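Local coordinates for putative uncharacterized protein (Pyrococcus furiosus, PDB 3UFC), which probably binds CRISPR RNA as a Cas6-family, endoribonuclease-like protein of the CRISPR system, an adaptive defence against mobile genetic elements, at residues Ile30-Lys33 with Ala34-Glu38; Glu156-Leu159 with Asp160-Lys164. One frame throughout, in Å; residues are numbered along the deposited sequence.

How the contacts relate
The two contacts lie in different ferredoxin-like parts of this Cas6-family protein, with centres about 34 Å apart and nearest atoms about 21 Å apart, on opposite sides of the chain's centre. Contact 1 comes first along the chain, toward the C-terminal end of helix 23-37 in the Cas6 N-terminal region; contact 2 follows in the C-terminal region, near the N-terminal end of helix 158-174. Strand 3-11 and short strand 17-18 precede the former helix; strands 125-130, 136-142 and 145-151 precede the latter. No strand or helix is shared, so each contact packs within its own half of the protein, without direct touch.

Contact 1: Ile30-Lys33 with Ala34-Glu38; sequences IVEK and AGAIE
Ile30-Lys33 and Ala34-Glu38 form the last turns of alpha-helix 23-37, and three successive i to i+4 backbone hydrogen bonds join them. Ala34 N donates to Ile30 O at 2.9 Å and Gly35 N to Val31 O at 2.8 Å, whereas Ala36 N reaches Glu32 O at 3.2 Å. The N-H...O angle falls from 160° through 155° to 144°, so the bonds bend progressively, and the last is also the longest. Beyond them Ala34 O accepts from both Ile37 N and Glu38 N.

The side chains divide by face. On the buried face Ala34 CB sits 3.4 Å from Ile30 O, and the small methyl is packed between helices, touching Leu45 of helix 42-46 and Ile92 of helix 86-98. Ile30 joins it against Ile92, while Val31 leans on helix 42-46. Lys33 has CG anti to its carbonyl carbon and runs out straight until a bend at chi4; its NZ is hydrogen-bonded to Ser99 OG and Glu101 O, and the ammonium makes a cation-pi contact with Phe102. This ties the end of the helix to the region of strand 101-104. On the exposed face, Ala36 CB lies over the preceding turn, 3.6 Å from Lys33 O and 3.8 Å from Glu32 O.

Contact 2: Glu156-Leu159 with Asp160-Lys164; sequences ELFL and DRLRK
Leu159 and Arg163, one turn apart near the start of helix 158-174, make the close side-chain packing here. Leu159 CD2 lies over one face of the Arg163 guanidinium, offset toward its rim and 3.2 Å from NH2, while Leu159 CG stands 3.5 Å from Arg163 NE. With Leu159 CG anti to the backbone N (chi1 -179°), the isobutyl group is carried along the helix to meet the extended arginine. Arg163 NE is hydrogen-bonded to Phe183 O, and NH1 forms a salt bridge with Asp160 OD1 at 3.2 Å, weak as a hydrogen bond; NH2 has a further partner outside these segments. Backbone bonds from Arg161, Leu162 and Arg163 N to Leu157, Phe158 and Leu159 O have N-H...O angles of 159° to 163°. On the buried face, Phe158 CE2 meets Leu162 CD2 at 4.1 Å, against Val136.

The solvent side is looser, with Glu156, Leu157 and Asp160 exposed. Arg161 CG packs 3.1 Å from Leu157 O but barely meets the leucine side chain, and a water links Glu156 O to Asp160 N.

The helix thus packs between edge strand 183-197 of the C-terminal sheet and strands 136-142 and 145-151, consistent with the ferredoxin-like fold of Cas6 proteins.

Contact 1: Ile30-Lys33 with Ala34-Glu38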
loop_
_atom_site.group_PDB
_atom_site.type_symbol
_atom_site.label_atom_id
_atom_site.label_comp_id
_atom_site.label_asym_id
_atom_site.label_seq_id
_atom_site.Cartn_x
_atom_site.Cartn_y
_atom_site.Cartn_z
ATOM N N ILE A 30 6.750 11.133 2.756
ATOM C CA ILE A 30 7.572 10.332 1.854
ATOM C C ILE A 30 7.764 11.099 0.545
ATOM O O ILE A 30 8.885 11.217 0.039
ATOM C CB ILE A 30 6.910 8.957 1.558
ATOM C CG1 ILE A 30 6.792 8.149 2.847
ATOM C CG2 ILE A 30 7.725 8.197 0.510
ATOM C CD1 ILE A 30 5.980 6.858 2.718
ATOM N N VAL A 31 6.671 11.631 0.002
ATOM C CA VAL A 31 6.739 12.385 -1.248
ATOM C C VAL A 31 7.606 13.638 -1.076
ATOM O O VAL A 31 8.418 13.971 -1.943
ATOM C CB VAL A 31 5.332 12.814 -1.730
ATOM C CG1 VAL A 31 5.456 13.724 -2.949
ATOM C CG2 VAL A 31 4.493 11.579 -2.070
ATOM N N GLU A 32 7.429 14.329 0.044
ATOM C CA GLU A 32 8.203 15.532 0.318
ATOM C C GLU A 32 9.696 15.185 0.357
ATOM O O GLU A 32 10.516 15.848 -0.276
ATOM C CB GLU A 32 7.755 16.140 1.654
ATOM C CG GLU A 32 8.356 17.503 1.979
ATOM C CD GLU A 32 9.823 17.431 2.368
ATOM O OE1 GLU A 32 10.152 16.666 3.301
ATOM O OE2 GLU A 32 10.644 18.142 1.747
ATOM N N LYS A 33 10.042 14.130 1.084
ATOM C CA LYS A 33 11.439 13.720 1.193
ATOM C C LYS A 33 12.040 13.274 -0.141
ATOM O O LYS A 33 13.179 13.616 -0.457
ATOM C CB LYS A 33 11.578 12.604 2.233
ATOM C CG LYS A 33 11.189 13.046 3.640
ATOM C CD LYS A 33 11.209 11.893 4.626
ATOM C CE LYS A 33 10.699 12.345 5.986
ATOM N NZ LYS A 33 11.533 13.456 6.540
ATOM N N ALA A 34 11.279 12.517 -0.927
ATOM C CA ALA A 34 11.776 12.042 -2.214
ATOM C C ALA A 34 11.905 13.180 -3.222
ATOM O O ALA A 34 12.846 13.214 -4.017
ATOM C CB ALA A 34 10.855 10.955 -2.767
ATOM N N GLY A 35 10.957 14.109 -3.184
ATOM C CA GLY A 35 10.982 15.226 -4.109
ATOM C C GLY A 35 12.169 16.148 -3.912
ATOM O O GLY A 35 12.659 16.744 -4.869
ATOM N N ALA A 36 12.630 16.270 -2.671
ATOM C CA ALA A 36 13.766 17.131 -2.354
ATOM C C ALA A 36 15.023 16.685 -3.097
ATOM O O ALA A 36 15.879 17.503 -3.430
ATOM C CB ALA A 36 14.022 17.125 -0.846
ATOM N N ILE A 37 15.123 15.389 -3.362
ATOM C CA ILE A 37 16.279 14.843 -4.058
ATOM C C ILE A 37 16.083 14.713 -5.571
ATOM O O ILE A 37 17.044 14.787 -6.336
ATOM C CB ILE A 37 16.672 13.476 -3.452
ATOM C CG1 ILE A 37 17.308 13.710 -2.078
ATOM C CG2 ILE A 37 17.616 12.722 -4.384
ATOM C CD1 ILE A 37 17.862 12.474 -1.428
ATOM N N GLU A 38 14.841 14.529 -6.000
ATOM C CA GLU A 38 14.539 14.406 -7.420
ATOM C C GLU A 38 13.108 14.860 -7.672
ATOM O O GLU A 38 12.174 14.057 -7.649
ATOM C CB GLU A 38 14.726 12.959 -7.881
ATOM C CG GLU A 38 14.400 12.726 -9.349
ATOM C CD GLU A 38 15.063 13.736 -10.270
ATOM O OE1 GLU A 38 14.629 14.909 -10.288
ATOM O OE2 GLU A 38 16.023 13.357 -10.972
#

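Contact 2: Glu156-Leu159 with Asp160-Lys164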
loop_
_atom_site.group_PDB
_atom_site.type_symbol
_atom_site.label_atom_id
_atom_site.label_comp_id
_atom_site.label_asym_id
_atom_site.label_seq_id
_atom_site.Cartn_x
_atom_site.Cartn_y
_atom_site.Cartn_z
ATOM N N GLU A 156 -20.370 -9.022 -5.638
ATOM C CA GLU A 156 -20.405 -9.561 -6.998
ATOM C C GLU A 156 -19.513 -8.812 -7.986
ATOM O O GLU A 156 -18.905 -9.423 -8.862
ATOM C CB GLU A 156 -21.837 -9.557 -7.542
ATOM C CG GLU A 156 -22.807 -10.448 -6.794
ATOM C CD GLU A 156 -24.143 -10.552 -7.507
ATOM O OE1 GLU A 156 -24.756 -9.495 -7.784
ATOM O OE2 GLU A 156 -24.580 -11.687 -7.792
ATOM N N LEU A 157 -19.447 -7.490 -7.853
ATOM C CA LEU A 157 -18.635 -6.672 -8.756
ATOM C C LEU A 157 -17.147 -6.581 -8.404
ATOM O O LEU A 157 -16.356 -6.100 -9.208
ATOM C CB LEU A 157 -19.202 -5.251 -8.831
ATOM C CG LEU A 157 -20.397 -4.969 -9.745
ATOM C CD1 LEU A 157 -21.554 -5.898 -9.417
ATOM C CD2 LEU A 157 -20.810 -3.515 -9.573
ATOM N N PHE A 158 -16.773 -7.034 -7.212
ATOM C CA PHE A 158 -15.379 -6.959 -6.764
ATOM C C PHE A 158 -14.354 -7.428 -7.799
ATOM O O PHE A 158 -13.513 -6.647 -8.256
ATOM C CB PHE A 158 -15.188 -7.768 -5.476
ATOM C CG PHE A 158 -13.809 -7.633 -4.872
ATOM C CD1 PHE A 158 -13.488 -6.546 -4.068
ATOM C CD2 PHE A 158 -12.828 -8.585 -5.124
ATOM C CE1 PHE A 158 -12.209 -6.409 -3.524
ATOM C CE2 PHE A 158 -11.542 -8.458 -4.585
ATOM C CZ PHE A 158 -11.234 -7.372 -3.787
ATOM N N LEU A 159 -14.424 -8.704 -8.166
ATOM C CA LEU A 159 -13.476 -9.266 -9.116
ATOM C C LEU A 159 -13.393 -8.502 -10.435
ATOM O O LEU A 159 -12.300 -8.144 -10.868
ATOM C CB LEU A 159 -13.793 -10.743 -9.385
ATOM C CG LEU A 159 -12.826 -11.428 -10.358
ATOM C CD1 LEU A 159 -11.402 -11.295 -9.840
ATOM C CD2 LEU A 159 -13.203 -12.893 -10.524
ATOM N N ASP A 160 -14.529 -8.248 -11.079
ATOM C CA ASP A 160 -14.503 -7.519 -12.343
ATOM C C ASP A 160 -13.933 -6.119 -12.174
ATOM O O ASP A 160 -13.204 -5.630 -13.041
ATOM C CB ASP A 160 -15.898 -7.446 -12.966
ATOM C CG ASP A 160 -16.321 -8.765 -13.581
ATOM O OD1 ASP A 160 -15.426 -9.546 -13.975
ATOM O OD2 ASP A 160 -17.537 -9.017 -13.683
ATOM N N ARG A 161 -14.265 -5.471 -11.061
ATOM C CA ARG A 161 -13.736 -4.139 -10.795
ATOM C C ARG A 161 -12.216 -4.219 -10.582
ATOM O O ARG A 161 -11.465 -3.405 -11.119
ATOM C CB ARG A 161 -14.401 -3.541 -9.558
ATOM C CG ARG A 161 -15.832 -3.069 -9.775
ATOM C CD ARG A 161 -15.858 -1.616 -10.213
ATOM N NE ARG A 161 -15.880 -1.458 -11.660
ATOM C CZ ARG A 161 -15.659 -0.303 -12.282
ATOM N NH1 ARG A 161 -15.387 0.789 -11.579
ATOM N NH2 ARG A 161 -15.735 -0.236 -13.605
ATOM N N LEU A 162 -11.767 -5.203 -9.805
ATOM C CA LEU A 162 -10.335 -5.356 -9.550
ATOM C C LEU A 162 -9.614 -5.612 -10.876
ATOM O O LEU A 162 -8.566 -5.027 -11.147
ATOM C CB LEU A 162 -10.075 -6.511 -8.574
ATOM C CG LEU A 162 -8.596 -6.806 -8.261
ATOM C CD1 LEU A 162 -7.929 -5.566 -7.667
ATOM C CD2 LEU A 162 -8.493 -7.978 -7.297
ATOM N N ARG A 163 -10.190 -6.475 -11.711
ATOM C CA ARG A 163 -9.589 -6.778 -12.999
ATOM C C ARG A 163 -9.407 -5.521 -13.841
ATOM O O ARG A 163 -8.327 -5.287 -14.380
ATOM C CB ARG A 163 -10.445 -7.781 -13.765
ATOM C CG ARG A 163 -10.403 -9.187 -13.212
ATOM C CD ARG A 163 -11.515 -10.029 -13.822
ATOM N NE ARG A 163 -11.366 -11.442 -13.495
ATOM C CZ ARG A 163 -12.284 -12.368 -13.745
ATOM N NH1 ARG A 163 -13.427 -12.027 -14.326
ATOM N NH2 ARG A 163 -12.061 -13.631 -13.411
ATOM N N LYS A 164 -10.457 -4.707 -13.946
ATOM C CA LYS A 164 -10.385 -3.484 -14.741
ATOM C C LYS A 164 -9.354 -2.509 -14.194
ATOM O O LYS A 164 -8.583 -1.916 -14.948
ATOM C CB LYS A 164 -11.744 -2.778 -14.792
ATOM C CG LYS A 164 -11.755 -1.607 -15.760
ATOM C CD LYS A 164 -12.916 -0.654 -15.514
ATOM C CE LYS A 164 -12.693 0.148 -14.243
ATOM N NZ LYS A 164 -13.646 1.285 -14.131
HETATM O O HOH W 1 -17.085 -9.583 -10.672
#